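Local coordinates for membrane-bound lytic murein transglycosylase (Agrobacterium tumefaciens, PDB 2PNW), which probably cleaves the glycan strands of bacterial cell-wall peptidoglycan between N-acetylmuramic acid and N-acetylglucosamine, as expected of an MltA-type lytic transglycosylase, at residues 30-35 and 59-64; 36-39 and 44-47; 121-124 and 128-131; 219-222 and 226-229; 239-242 and 247-250. All coordinates share one frame; numbering follows the deposited sequence.

Along the chain the five contacts follow one another, except that contact 2 lies within the span bridged by contact 1. Those two share helix 28-39 and touch, their centres 11 Å apart; Ile-35 of contact 1 packs on Tyr-45 of contact 2. Contacts 3, 4 and 5 fall within the MltA-specific insert range. Contacts 4 and 5, with centres 12 Å apart, meet at Trp-240 of helix 234-243, and lie across the chain's centre from contacts 1 and 2, about 39 to 44 Å away between centres. Contact 3 stands apart from both groups, 23 Å from contact 2 by centres. The packing round helix 28-39 is thus separate from that of the insert region.

Contact 1: 30-35 and 59-64; sequences PAMATI and SLLELA
Leu-61 fits against helix 28-39 with both of its methyl groups, each choosing a different partner. Its CD2 lies over the root of Met-32, 3.7 Å from Met-32 CB and 3.8 Å from Met-32 CG, while CD1 meets the branch methyl of Ile-35, with Leu-61 CD1 to Ile-35 CG2 at 3.7 Å. The leucine therefore forks between two residues a little under one helical turn apart, lying roughly perpendicular to the isoleucine and more slanted to the methionine. Nearly a turn further on, Ala-64 offers its CB to the far end of Met-32, whose CE stops 3.8 Å from Ala-64 CB. A bend at the last torsion of the methionine (chi3 -69°) carries that methyl to the alanine, so Met-32 runs along both Leu-61 and Ala-64. The interface is wholly apolar and mostly buried. The two short helical segments approach to 9.4 Å between axes, their directions 126° apart, which is a steeply crossed, partly antiparallel packing. Around it, Met-32 also reaches Phe-79 and Ala-64 reaches Phe-78 of helix 72-82, while Met-32 rests on Leu-321 and Ile-35 on Leu-323 of strand 316-324, so the pair packs against both a third helix and a strand.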
loop_
_atom_site.group_PDB
_atom_site.type_symbol
_atom_site.label_atom_id
_atom_site.label_comp_id
_atom_site.label_asym_id
_atom_site.label_seq_id
_atom_site.Cartn_x
_atom_site.Cartn_y
_atom_site.Cartn_z
ATOM N N PRO A 30 6.151 18.000 -5.812
ATOM C CA PRO A 30 7.156 17.048 -6.272
ATOM C C PRO A 30 6.602 15.644 -6.557
ATOM O O PRO A 30 7.095 14.979 -7.446
ATOM C CB PRO A 30 8.151 16.971 -5.107
ATOM C CG PRO A 30 7.977 18.242 -4.361
ATOM C CD PRO A 30 6.499 18.567 -4.489
ATOM N N ALA A 31 5.637 15.184 -5.769
ATOM C CA ALA A 31 5.067 13.852 -5.999
ATOM C C ALA A 31 4.350 13.826 -7.354
ATOM O O ALA A 31 4.494 12.861 -8.108
ATOM C CB ALA A 31 4.104 13.468 -4.868
ATOM N N MET A 32 3.582 14.873 -7.655
ATOM C CA MET A 32 2.906 14.971 -8.973
ATOM C C MET A 32 3.942 14.996 -10.116
ATOM O O MET A 32 3.737 14.391 -11.180
ATOM C CB MET A 32 2.002 16.221 -9.034
ATOM C CG MET A 32 0.631 16.084 -8.280
ATOM S SD MET A 32 -0.591 17.432 -8.663
ATOM C CE MET A 32 0.318 18.763 -7.844
ATOM N N ALA A 33 5.063 15.697 -9.908
ATOM C CA ALA A 33 6.161 15.653 -10.902
ATOM C C ALA A 33 6.725 14.230 -11.126
ATOM O O ALA A 33 7.073 13.848 -12.261
ATOM C CB ALA A 33 7.288 16.650 -10.508
ATOM N N THR A 34 6.813 13.422 -10.063
ATOM C CA THR A 34 7.319 12.063 -10.241
ATOM C C THR A 34 6.303 11.222 -11.032
ATOM O O THR A 34 6.705 10.373 -11.836
ATOM C CB THR A 34 7.676 11.316 -8.897
ATOM O OG1 THR A 34 6.501 11.140 -8.102
ATOM C CG2 THR A 34 8.684 12.106 -8.090
ATOM N N ILE A 35 5.013 11.441 -10.776
ATOM C CA ILE A 35 3.949 10.719 -11.513
ATOM C C ILE A 35 4.008 11.103 -12.993
ATOM O O ILE A 35 3.933 10.233 -13.868
ATOM C CB ILE A 35 2.560 11.041 -10.960
ATOM C CG1 ILE A 35 2.466 10.590 -9.486
ATOM C CG2 ILE A 35 1.475 10.252 -11.744
ATOM C CD1 ILE A 35 1.276 11.292 -8.778
ATOM N N SER A 59 -3.497 15.766 -17.685
ATOM C CA SER A 59 -3.846 17.158 -17.927
ATOM C C SER A 59 -3.654 18.002 -16.665
ATOM O O SER A 59 -3.112 19.107 -16.761
ATOM C CB SER A 59 -5.253 17.321 -18.540
ATOM O OG SER A 59 -6.248 16.990 -17.590
ATOM N N LEU A 60 -4.030 17.466 -15.494
ATOM C CA LEU A 60 -3.783 18.142 -14.201
ATOM C C LEU A 60 -2.293 18.236 -13.867
ATOM O O LEU A 60 -1.804 19.290 -13.439
ATOM C CB LEU A 60 -4.537 17.444 -13.060
ATOM C CG LEU A 60 -4.441 18.021 -11.630
ATOM C CD1 LEU A 60 -5.044 19.433 -11.552
ATOM C CD2 LEU A 60 -5.158 17.112 -10.685
ATOM N N LEU A 61 -1.567 17.135 -14.087
ATOM C CA LEU A 61 -0.146 17.086 -13.781
ATOM C C LEU A 61 0.635 18.106 -14.599
ATOM O O LEU A 61 1.576 18.720 -14.097
ATOM C CB LEU A 61 0.416 15.678 -14.041
ATOM C CG LEU A 61 -0.246 14.547 -13.238
ATOM C CD1 LEU A 61 0.429 13.231 -13.641
ATOM C CD2 LEU A 61 -0.131 14.794 -11.744
ATOM N N GLU A 62 0.232 18.285 -15.857
ATOM C CA GLU A 62 0.896 19.247 -16.734
ATOM C C GLU A 62 0.636 20.689 -16.327
ATOM O O GLU A 62 1.528 21.540 -16.443
ATOM C CB GLU A 62 0.569 18.959 -18.202
ATOM C CG GLU A 62 1.266 17.666 -18.663
ATOM C CD GLU A 62 1.193 17.436 -20.168
ATOM O OE1 GLU A 62 0.113 17.624 -20.744
ATOM O OE2 GLU A 62 2.224 17.063 -20.766
ATOM N N LEU A 63 -0.562 20.967 -15.824
ATOM C CA LEU A 63 -0.839 22.281 -15.241
ATOM C C LEU A 63 0.049 22.561 -14.034
ATOM O O LEU A 63 0.553 23.686 -13.869
ATOM C CB LEU A 63 -2.305 22.386 -14.833
ATOM C CG LEU A 63 -3.268 22.562 -16.010
ATOM C CD1 LEU A 63 -4.684 22.371 -15.512
ATOM C CD2 LEU A 63 -3.086 23.916 -16.688
ATOM N N ALA A 64 0.249 21.549 -13.187
ATOM C CA ALA A 64 1.124 21.703 -12.024
ATOM C C ALA A 64 2.547 21.985 -12.486
ATOM O O ALA A 64 3.225 22.831 -11.903
ATOM C CB ALA A 64 1.084 20.451 -11.106
#

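Contact 2: 36-39 and 44-47; sequences LSHL and PYRT. With SO4 (sulfate ion), chain B.
Tyr-45 and Leu-39 lose the most surface in this contact, in nearly equal amounts, and the contact centres on a CH-pi interaction. Leu-39 CD2 sits over the centre of the phenol ring, 3.9 Å from the Tyr-45 centroid and only 3° from the ring normal, so the methyl touches the ring carbons almost evenly. With CG anti to its carbonyl carbon (chi1 -67°), the leucine reaches from the last turn of the helix to the ring. The same methyl covers the backbone of Tyr-45, whose buried N has no hydrogen-bonding partner. This is a helix C-terminus against which the following loop folds back, residues 44-47 lying beyond the end of helix 28-39. His-38 adds a smaller share: its CD2 comes 3.7 Å from Tyr-45 CE1, but the near-parallel rings, 25° apart, are slid so far that they barely overlap. The tyrosine hydroxyl is held by the backbone O of Ala-277. Further along the loop, extended Arg-46 grips a sulfate, probably from the crystallisation liquor, through two bonds from the edge of its guanidinium: NH1 to O4 and NH2 to O3 of SO4, both 2.8 Å. Lys-43 and Lys-278 also bind this anion.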
loop_
_atom_site.group_PDB
_atom_site.type_symbol
_atom_site.label_atom_id
_atom_site.label_comp_id
_atom_site.label_asym_id
_atom_site.label_seq_id
_atom_site.Cartn_x
_atom_site.Cartn_y
_atom_site.Cartn_z
ATOM N N LEU A 36 4.172 12.403 -13.258
ATOM C CA LEU A 36 4.210 12.857 -14.664
ATOM C C LEU A 36 5.414 12.267 -15.406
ATOM O O LEU A 36 5.280 11.772 -16.530
ATOM C CB LEU A 36 4.191 14.386 -14.764
ATOM C CG LEU A 36 4.101 15.007 -16.184
ATOM C CD1 LEU A 36 2.924 14.458 -17.032
ATOM C CD2 LEU A 36 3.996 16.519 -16.088
ATOM N N SER A 37 6.583 12.317 -14.775
ATOM C CA SER A 37 7.787 11.693 -15.325
ATOM C C SER A 37 7.563 10.214 -15.601
ATOM O O SER A 37 7.954 9.696 -16.658
ATOM C CB SER A 37 8.976 11.909 -14.357
ATOM O OG SER A 37 10.171 11.359 -14.888
ATOM N N HIS A 38 6.949 9.510 -14.648
ATOM C CA HIS A 38 6.668 8.098 -14.843
ATOM C C HIS A 38 5.730 7.895 -16.050
ATOM O O HIS A 38 5.984 7.029 -16.904
ATOM C CB HIS A 38 6.052 7.478 -13.583
ATOM C CG HIS A 38 5.582 6.073 -13.785
ATOM N ND1 HIS A 38 6.456 5.015 -13.941
ATOM C CD2 HIS A 38 4.335 5.551 -13.875
ATOM C CE1 HIS A 38 5.764 3.901 -14.136
ATOM N NE2 HIS A 38 4.478 4.201 -14.103
ATOM N N LEU A 39 4.642 8.661 -16.117
ATOM C CA LEU A 39 3.644 8.426 -17.186
ATOM C C LEU A 39 4.167 8.813 -18.567
ATOM O O LEU A 39 3.624 8.362 -19.587
ATOM C CB LEU A 39 2.338 9.143 -16.878
ATOM C CG LEU A 39 1.592 8.583 -15.660
ATOM C CD1 LEU A 39 0.360 9.393 -15.413
ATOM C CD2 LEU A 39 1.201 7.086 -15.875
ATOM N N PRO A 44 0.561 3.595 -19.191
ATOM C CA PRO A 44 -0.359 4.359 -18.374
ATOM C C PRO A 44 -1.010 3.500 -17.291
ATOM O O PRO A 44 -1.223 2.284 -17.493
ATOM C CB PRO A 44 -1.422 4.858 -19.384
ATOM C CG PRO A 44 -1.248 3.971 -20.614
ATOM C CD PRO A 44 0.155 3.528 -20.621
ATOM N N TYR A 45 -1.301 4.137 -16.152
ATOM C CA TYR A 45 -2.107 3.523 -15.097
ATOM C C TYR A 45 -3.426 2.982 -15.641
ATOM O O TYR A 45 -4.001 3.567 -16.563
ATOM C CB TYR A 45 -2.448 4.535 -14.018
ATOM C CG TYR A 45 -1.244 5.108 -13.290
ATOM C CD1 TYR A 45 -0.108 4.336 -13.038
ATOM C CD2 TYR A 45 -1.284 6.407 -12.797
ATOM C CE1 TYR A 45 1.007 4.889 -12.343
ATOM C CE2 TYR A 45 -0.210 6.951 -12.096
ATOM C CZ TYR A 45 0.916 6.209 -11.873
ATOM O OH TYR A 45 1.951 6.815 -11.171
ATOM N N ARG A 46 -3.879 1.883 -15.043
ATOM C CA ARG A 46 -5.208 1.306 -15.310
ATOM C C ARG A 46 -6.297 2.294 -14.905
ATOM O O ARG A 46 -6.222 2.916 -13.837
ATOM C CB ARG A 46 -5.367 -0.000 -14.524
ATOM C CG ARG A 46 -4.349 -1.050 -14.966
ATOM C CD ARG A 46 -4.410 -2.368 -14.156
ATOM N NE ARG A 46 -3.441 -3.317 -14.706
ATOM C CZ ARG A 46 -2.133 -3.292 -14.448
ATOM N NH1 ARG A 46 -1.623 -2.382 -13.609
ATOM N NH2 ARG A 46 -1.331 -4.187 -15.026
ATOM N N THR A 47 -7.304 2.462 -15.755
ATOM C CA THR A 47 -8.417 3.340 -15.425
ATOM C C THR A 47 -9.268 2.604 -14.409
ATOM O O THR A 47 -9.683 1.465 -14.658
ATOM C CB THR A 47 -9.254 3.612 -16.679
ATOM O OG1 THR A 47 -8.419 4.165 -17.707
ATOM C CG2 THR A 47 -10.414 4.551 -16.391
HETATM S S SO4 B . 1.930 -3.122 -13.190
HETATM O O1 SO4 B . 2.895 -3.929 -12.432
HETATM O O2 SO4 B . 2.599 -1.949 -13.755
HETATM O O3 SO4 B . 1.371 -3.930 -14.279
HETATM O O4 SO4 B . 0.850 -2.668 -12.304
#

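Contact 3: 121-124 and 128-131; sequences YRRP and VDID
The connection from strand 118-121 to strand 127-129, an outer strand of a small antiparallel sheet in the MltA-specific insert region, is bridged by a salt bridge between Arg-123 and Asp-129. Arg-123 NH2 lies 2.9 Å from Asp-129 OD2, but the hydrogen bond that goes with it is weak, bent to 140° at the hydrogen. The arginine gets there fully stretched: CG stands opposite the backbone N (chi1 -175°) and every further torsion to NE is near 180°. The carboxylate is turned 63° from the guanidinium plane, so the two groups do not meet as a flat, two-pronged pair. A water closes the other side of the link, accepting from Arg-123 NH1 at 2.8 Å and donating to Asp-129 OD1 at 2.6 Å; it lies in the guanidinium plane, at its edge. Val-128 C lies 3.8 Å from Arg-123 NH2, also at the guanidinium edge. That nitrogen has a second acceptor in Leu-127 O, and both Arg-123 and Asp-129 rest against Phe-145 of strand 145-149. One direct contact, one water-mediated contact and a carbonyl thus share the guanidinium, which would probably make this surface ion pair depend more on charge than on ideal geometry.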
loop_
_atom_site.group_PDB
_atom_site.type_symbol
_atom_site.label_atom_id
_atom_site.label_comp_id
_atom_site.label_asym_id
_atom_site.label_seq_id
_atom_site.Cartn_x
_atom_site.Cartn_y
_atom_site.Cartn_z
ATOM N N TYR A 121 13.200 -13.474 -0.111
ATOM C CA TYR A 121 13.428 -14.002 -1.459
ATOM C C TYR A 121 13.119 -13.010 -2.573
ATOM O O TYR A 121 12.127 -12.273 -2.490
ATOM C CB TYR A 121 12.530 -15.216 -1.687
ATOM C CG TYR A 121 12.951 -16.472 -0.945
ATOM C CD1 TYR A 121 14.151 -17.131 -1.256
ATOM C CD2 TYR A 121 12.130 -17.009 0.061
ATOM C CE1 TYR A 121 14.528 -18.319 -0.572
ATOM C CE2 TYR A 121 12.495 -18.190 0.756
ATOM C CZ TYR A 121 13.679 -18.839 0.424
ATOM O OH TYR A 121 14.017 -20.003 1.104
ATOM N N ARG A 122 13.943 -13.036 -3.627
ATOM C CA ARG A 122 13.612 -12.367 -4.893
ATOM C C ARG A 122 12.623 -13.245 -5.637
ATOM O O ARG A 122 12.401 -14.402 -5.260
ATOM C CB ARG A 122 14.837 -12.286 -5.834
ATOM C CG ARG A 122 16.026 -11.511 -5.378
ATOM C CD ARG A 122 17.048 -11.481 -6.557
ATOM N NE ARG A 122 17.917 -12.653 -6.639
ATOM C CZ ARG A 122 17.847 -13.598 -7.574
ATOM N NH1 ARG A 122 16.946 -13.515 -8.557
ATOM N NH2 ARG A 122 18.711 -14.610 -7.564
ATOM N N ARG A 123 12.074 -12.720 -6.741
ATOM C CA ARG A 123 11.113 -13.488 -7.521
ATOM C C ARG A 123 11.787 -14.675 -8.231
ATOM O O ARG A 123 12.738 -14.484 -9.006
ATOM C CB ARG A 123 10.461 -12.571 -8.557
ATOM C CG ARG A 123 9.353 -13.247 -9.352
ATOM C CD ARG A 123 8.880 -12.267 -10.426
ATOM N NE ARG A 123 7.793 -12.853 -11.210
ATOM C CZ ARG A 123 6.909 -12.135 -11.898
ATOM N NH1 ARG A 123 6.981 -10.798 -11.906
ATOM N NH2 ARG A 123 5.955 -12.776 -12.587
ATOM N N PRO A 124 11.296 -15.907 -7.982
ATOM C CA PRO A 124 11.811 -17.101 -8.684
ATOM C C PRO A 124 11.487 -16.998 -10.174
ATOM O O PRO A 124 10.414 -16.516 -10.520
ATOM C CB PRO A 124 10.990 -18.246 -8.073
ATOM C CG PRO A 124 10.509 -17.705 -6.732
ATOM C CD PRO A 124 10.244 -16.259 -7.004
ATOM N N VAL A 128 5.533 -17.145 -12.941
ATOM C CA VAL A 128 5.130 -16.409 -14.148
ATOM C C VAL A 128 3.815 -15.673 -13.939
ATOM O O VAL A 128 2.955 -16.112 -13.170
ATOM C CB VAL A 128 5.043 -17.350 -15.370
ATOM C CG1 VAL A 128 6.419 -17.923 -15.678
ATOM C CG2 VAL A 128 3.962 -18.506 -15.120
ATOM N N ASP A 129 3.688 -14.523 -14.598
ATOM C CA ASP A 129 2.406 -13.847 -14.740
ATOM C C ASP A 129 1.438 -14.709 -15.541
ATOM O O ASP A 129 1.828 -15.413 -16.509
ATOM C CB ASP A 129 2.577 -12.475 -15.414
ATOM C CG ASP A 129 3.613 -11.632 -14.718
ATOM O OD1 ASP A 129 3.264 -10.896 -13.791
ATOM O OD2 ASP A 129 4.812 -11.802 -15.027
ATOM N N ILE A 130 0.166 -14.613 -15.158
ATOM C CA ILE A 130 -0.884 -15.397 -15.822
ATOM C C ILE A 130 -1.828 -14.491 -16.600
ATOM O O ILE A 130 -2.311 -13.494 -16.077
ATOM C CB ILE A 130 -1.722 -16.202 -14.789
ATOM C CG1 ILE A 130 -0.830 -17.141 -13.972
ATOM C CG2 ILE A 130 -2.906 -16.982 -15.474
ATOM C CD1 ILE A 130 -0.239 -18.336 -14.764
ATOM N N ASP A 131 -2.132 -14.871 -17.839
ATOM C CA ASP A 131 -3.221 -14.215 -18.575
ATOM C C ASP A 131 -3.831 -15.228 -19.533
ATOM O O ASP A 131 -3.537 -16.412 -19.455
ATOM C CB ASP A 131 -2.727 -12.955 -19.314
ATOM C CG ASP A 131 -1.606 -13.247 -20.314
ATOM O OD1 ASP A 131 -1.436 -14.417 -20.730
ATOM O OD2 ASP A 131 -0.863 -12.290 -20.656
HETATM O O HOH W 1 4.945 -9.163 -12.948
#

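Contact 4: 219-222 and 226-229; sequences RLLL and ELDP
Past the end of helix 217-223 the chain turns back on itself, so that the N-H of Glu-226 reaches Leu-221 O, five residues earlier, in a hydrogen bond of 2.8 Å and 153°, and the CA atoms of Leu-222 and Leu-227 come within 5.3 Å. A water bridges the turn, donating to both Leu-222 O, at 2.7 Å, and Leu-227 O, at 2.9 Å. The next amide, Leu-227 N, is buried here without a partner. Two leucines of the helix then divide the returning segment. Leu-221 takes its start: CD1 meets Leu-227 CD1 at 3.7 Å, the two side chains slanting past each other, while CD2 lies 4.0 Å from the CG of Glu-226, which crosses it at about a right angle. A kink in the glutamate (chi2 -71°) turns its acid end away from the leucine, and OE1 makes a weak hydrogen bond with Trp-240 NE1. Leu-222 takes the later part with a single methyl: its CD2 touches Leu-227 O at 3.3 Å and packs on the ring of Pro-229, with CD2 to Pro-229 CD at 4.0 Å. Its other methyl, CD1, lies over one face of the Arg-219 guanidinium. Leu-221 and Leu-227 also both lean on Trp-240 of helix 234-243, so the turn is pressed against the following helix. A backbone bond from the residue five positions on to the carbonyl of the last helical turn, flanked by contact of Leu-221 with the aliphatic part of Glu-226, is consistent with a Schellman-type C-cap.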
loop_
_atom_site.group_PDB
_atom_site.type_symbol
_atom_site.label_atom_id
_atom_site.label_comp_id
_atom_site.label_asym_id
_atom_site.label_seq_id
_atom_site.Cartn_x
_atom_site.Cartn_y
_atom_site.Cartn_z
ATOM N N ARG A 219 -8.025 -10.753 11.890
ATOM C CA ARG A 219 -9.389 -11.296 11.852
ATOM C C ARG A 219 -9.436 -12.728 12.372
ATOM O O ARG A 219 -10.382 -13.110 13.071
ATOM C CB ARG A 219 -9.948 -11.198 10.426
ATOM C CG ARG A 219 -11.374 -11.715 10.235
ATOM C CD ARG A 219 -12.360 -11.171 11.272
ATOM N NE ARG A 219 -12.463 -9.719 11.268
ATOM C CZ ARG A 219 -13.140 -9.017 12.173
ATOM N NH1 ARG A 219 -13.778 -9.636 13.169
ATOM N NH2 ARG A 219 -13.181 -7.693 12.085
ATOM N N LEU A 220 -8.415 -13.519 12.054
ATOM C CA LEU A 220 -8.339 -14.885 12.559
ATOM C C LEU A 220 -8.304 -14.863 14.073
ATOM O O LEU A 220 -8.984 -15.649 14.732
ATOM C CB LEU A 220 -7.079 -15.601 12.042
ATOM C CG LEU A 220 -6.842 -17.021 12.585
ATOM C CD1 LEU A 220 -8.002 -17.917 12.329
ATOM C CD2 LEU A 220 -5.591 -17.669 11.994
ATOM N N LEU A 221 -7.487 -13.976 14.626
ATOM C CA LEU A 221 -7.359 -13.907 16.084
ATOM C C LEU A 221 -8.647 -13.396 16.748
ATOM O O LEU A 221 -9.025 -13.916 17.803
ATOM C CB LEU A 221 -6.129 -13.087 16.488
ATOM C CG LEU A 221 -4.798 -13.724 16.077
ATOM C CD1 LEU A 221 -3.637 -12.748 16.340
ATOM C CD2 LEU A 221 -4.546 -15.067 16.792
ATOM N N LEU A 222 -9.312 -12.403 16.144
ATOM C CA LEU A 222 -10.616 -11.956 16.643
ATOM C C LEU A 222 -11.664 -13.068 16.594
ATOM O O LEU A 222 -12.424 -13.264 17.576
ATOM C CB LEU A 222 -11.125 -10.752 15.863
ATOM C CG LEU A 222 -10.317 -9.482 16.047
ATOM C CD1 LEU A 222 -10.818 -8.448 15.049
ATOM C CD2 LEU A 222 -10.490 -8.979 17.479
ATOM N N GLU A 226 -9.158 -14.524 20.535
ATOM C CA GLU A 226 -7.819 -14.304 21.132
ATOM C C GLU A 226 -7.533 -12.843 21.473
ATOM O O GLU A 226 -6.742 -12.543 22.385
ATOM C CB GLU A 226 -6.704 -14.828 20.230
ATOM C CG GLU A 226 -6.851 -16.271 19.779
ATOM C CD GLU A 226 -6.632 -17.283 20.892
ATOM O OE1 GLU A 226 -6.236 -16.901 22.026
ATOM O OE2 GLU A 226 -6.841 -18.472 20.609
ATOM N N LEU A 227 -8.150 -11.932 20.732
ATOM C CA LEU A 227 -7.944 -10.521 20.948
ATOM C C LEU A 227 -9.287 -9.813 21.068
ATOM O O LEU A 227 -10.301 -10.282 20.554
ATOM C CB LEU A 227 -7.094 -9.909 19.814
ATOM C CG LEU A 227 -5.645 -10.424 19.662
ATOM C CD1 LEU A 227 -5.049 -9.976 18.333
ATOM C CD2 LEU A 227 -4.773 -9.937 20.799
ATOM N N ASP A 228 -9.262 -8.677 21.754
ATOM C CA ASP A 228 -10.434 -7.826 21.969
ATOM C C ASP A 228 -10.646 -6.895 20.773
ATOM O O ASP A 228 -9.750 -6.117 20.440
ATOM C CB ASP A 228 -10.179 -7.016 23.246
ATOM C CG ASP A 228 -11.359 -6.131 23.664
ATOM O OD1 ASP A 228 -12.375 -6.012 22.936
ATOM O OD2 ASP A 228 -11.243 -5.536 24.756
ATOM N N PRO A 229 -11.832 -6.951 20.124
ATOM C CA PRO A 229 -12.055 -6.036 18.994
ATOM C C PRO A 229 -11.964 -4.553 19.356
ATOM O O PRO A 229 -11.685 -3.729 18.487
ATOM C CB PRO A 229 -13.470 -6.390 18.509
ATOM C CG PRO A 229 -14.103 -7.143 19.633
ATOM C CD PRO A 229 -12.988 -7.850 20.338
HETATM O O HOH W 2 -12.785 -11.488 19.521
#

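Contact 5: 239-242 and 247-250; sequences QWLA and EVDG
Leu-241 and Val-248 form the close half of this contact, and it rests on one methyl. Val-248 CG2 comes 3.3 Å from the backbone O of Leu-241 and 3.9 Å from Leu-241 CD2, so the methyl touches both the carbonyl oxygen and the end of the leucine side chain, which crosses the valine at about a right angle. With CG1 of Val-248 opposite the backbone N (chi1 165°), CG2 lies beside that nitrogen and faces Leu-241. The backbones approach here as well, with the two CA atoms 5.9 Å apart, and both residues are buried. The other half is looser and nearer solvent. Trp-240 swings its indole out from the helix, with CG anti to the backbone N, and meets Glu-247 through a single pair of atoms, Trp-240 CH2 to Glu-247 CB at 4.1 Å. From that CB the glutamate folds at chi2 (73°); its carboxylate is turned 79° from the indole plane, and only CB touches the ring. Within helix 234-243, Leu-241 CD2 lies at the edge of the Trp-240 indole, in its plane, which joins the two halves. His-244, just beyond the helix, stacks its ring on Trp-240. Among the neighbours, Leu-241 and Val-248 both pack on Val-181 of helix 180-189, Leu-241 also reaches Ile-217 of helix 217-223, and Asp-249 forms a salt bridge to Lys-180; helices 234-243 and 248-252 thus sit together against helix 180-189.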
loop_
_atom_site.group_PDB
_atom_site.type_symbol
_atom_site.label_atom_id
_atom_site.label_comp_id
_atom_site.label_asym_id
_atom_site.label_seq_id
_atom_site.Cartn_x
_atom_site.Cartn_y
_atom_site.Cartn_z
ATOM N N GLN A 239 2.054 -8.509 20.170
ATOM C CA GLN A 239 2.168 -9.001 21.575
ATOM C C GLN A 239 1.646 -10.436 21.678
ATOM O O GLN A 239 2.276 -11.294 22.315
ATOM C CB GLN A 239 1.394 -8.089 22.546
ATOM C CG GLN A 239 1.638 -8.420 24.058
ATOM C CD GLN A 239 3.099 -8.309 24.443
ATOM O OE1 GLN A 239 3.703 -7.243 24.320
ATOM N NE2 GLN A 239 3.679 -9.408 24.898
ATOM N N TRP A 240 0.474 -10.686 21.090
ATOM C CA TRP A 240 -0.139 -12.037 21.150
ATOM C C TRP A 240 0.811 -13.045 20.552
ATOM O O TRP A 240 1.075 -14.097 21.134
ATOM C CB TRP A 240 -1.493 -12.098 20.409
ATOM C CG TRP A 240 -2.179 -13.433 20.629
ATOM C CD1 TRP A 240 -3.098 -13.726 21.613
ATOM C CD2 TRP A 240 -1.980 -14.649 19.891
ATOM N NE1 TRP A 240 -3.483 -15.046 21.521
ATOM C CE2 TRP A 240 -2.803 -15.639 20.490
ATOM C CE3 TRP A 240 -1.170 -15.009 18.797
ATOM C CZ2 TRP A 240 -2.862 -16.951 20.020
ATOM C CZ3 TRP A 240 -1.212 -16.323 18.333
ATOM C CH2 TRP A 240 -2.056 -17.285 18.951
ATOM N N LEU A 241 1.374 -12.710 19.390
ATOM C CA LEU A 241 2.330 -13.585 18.730
ATOM C C LEU A 241 3.614 -13.781 19.558
ATOM O O LEU A 241 4.153 -14.875 19.622
ATOM C CB LEU A 241 2.666 -13.026 17.330
ATOM C CG LEU A 241 1.519 -13.152 16.301
ATOM C CD1 LEU A 241 1.863 -12.212 15.085
ATOM C CD2 LEU A 241 1.263 -14.612 15.862
ATOM N N ALA A 242 4.100 -12.713 20.179
ATOM C CA ALA A 242 5.281 -12.821 21.074
ATOM C C ALA A 242 4.993 -13.764 22.262
ATOM O O ALA A 242 5.875 -14.494 22.703
ATOM C CB ALA A 242 5.659 -11.458 21.602
ATOM N N GLU A 247 2.487 -21.297 18.668
ATOM C CA GLU A 247 1.295 -21.173 17.831
ATOM C C GLU A 247 1.499 -20.232 16.613
ATOM O O GLU A 247 0.592 -20.034 15.783
ATOM C CB GLU A 247 0.120 -20.694 18.710
ATOM C CG GLU A 247 -0.324 -21.752 19.773
ATOM C CD GLU A 247 0.657 -21.934 20.964
ATOM O OE1 GLU A 247 1.207 -20.932 21.459
ATOM O OE2 GLU A 247 0.864 -23.085 21.433
ATOM N N VAL A 248 2.660 -19.595 16.561
ATOM C CA VAL A 248 2.916 -18.552 15.566
ATOM C C VAL A 248 2.799 -19.097 14.145
ATOM O O VAL A 248 2.072 -18.513 13.347
ATOM C CB VAL A 248 4.265 -17.843 15.822
ATOM C CG1 VAL A 248 4.688 -17.015 14.579
ATOM C CG2 VAL A 248 4.126 -16.967 17.037
ATOM N N ASP A 249 3.477 -20.203 13.832
ATOM C CA ASP A 249 3.442 -20.724 12.445
ATOM C C ASP A 249 2.031 -20.994 11.965
ATOM O O ASP A 249 1.684 -20.649 10.836
ATOM C CB ASP A 249 4.310 -21.987 12.254
ATOM C CG ASP A 249 5.783 -21.713 12.378
ATOM O OD1 ASP A 249 6.206 -20.537 12.286
ATOM O OD2 ASP A 249 6.543 -22.691 12.563
ATOM N N GLY A 250 1.201 -21.624 12.803
ATOM C CA GLY A 250 -0.176 -21.952 12.387
ATOM C C GLY A 250 -0.973 -20.726 11.999
ATOM O O GLY A 250 -1.761 -20.751 11.046
#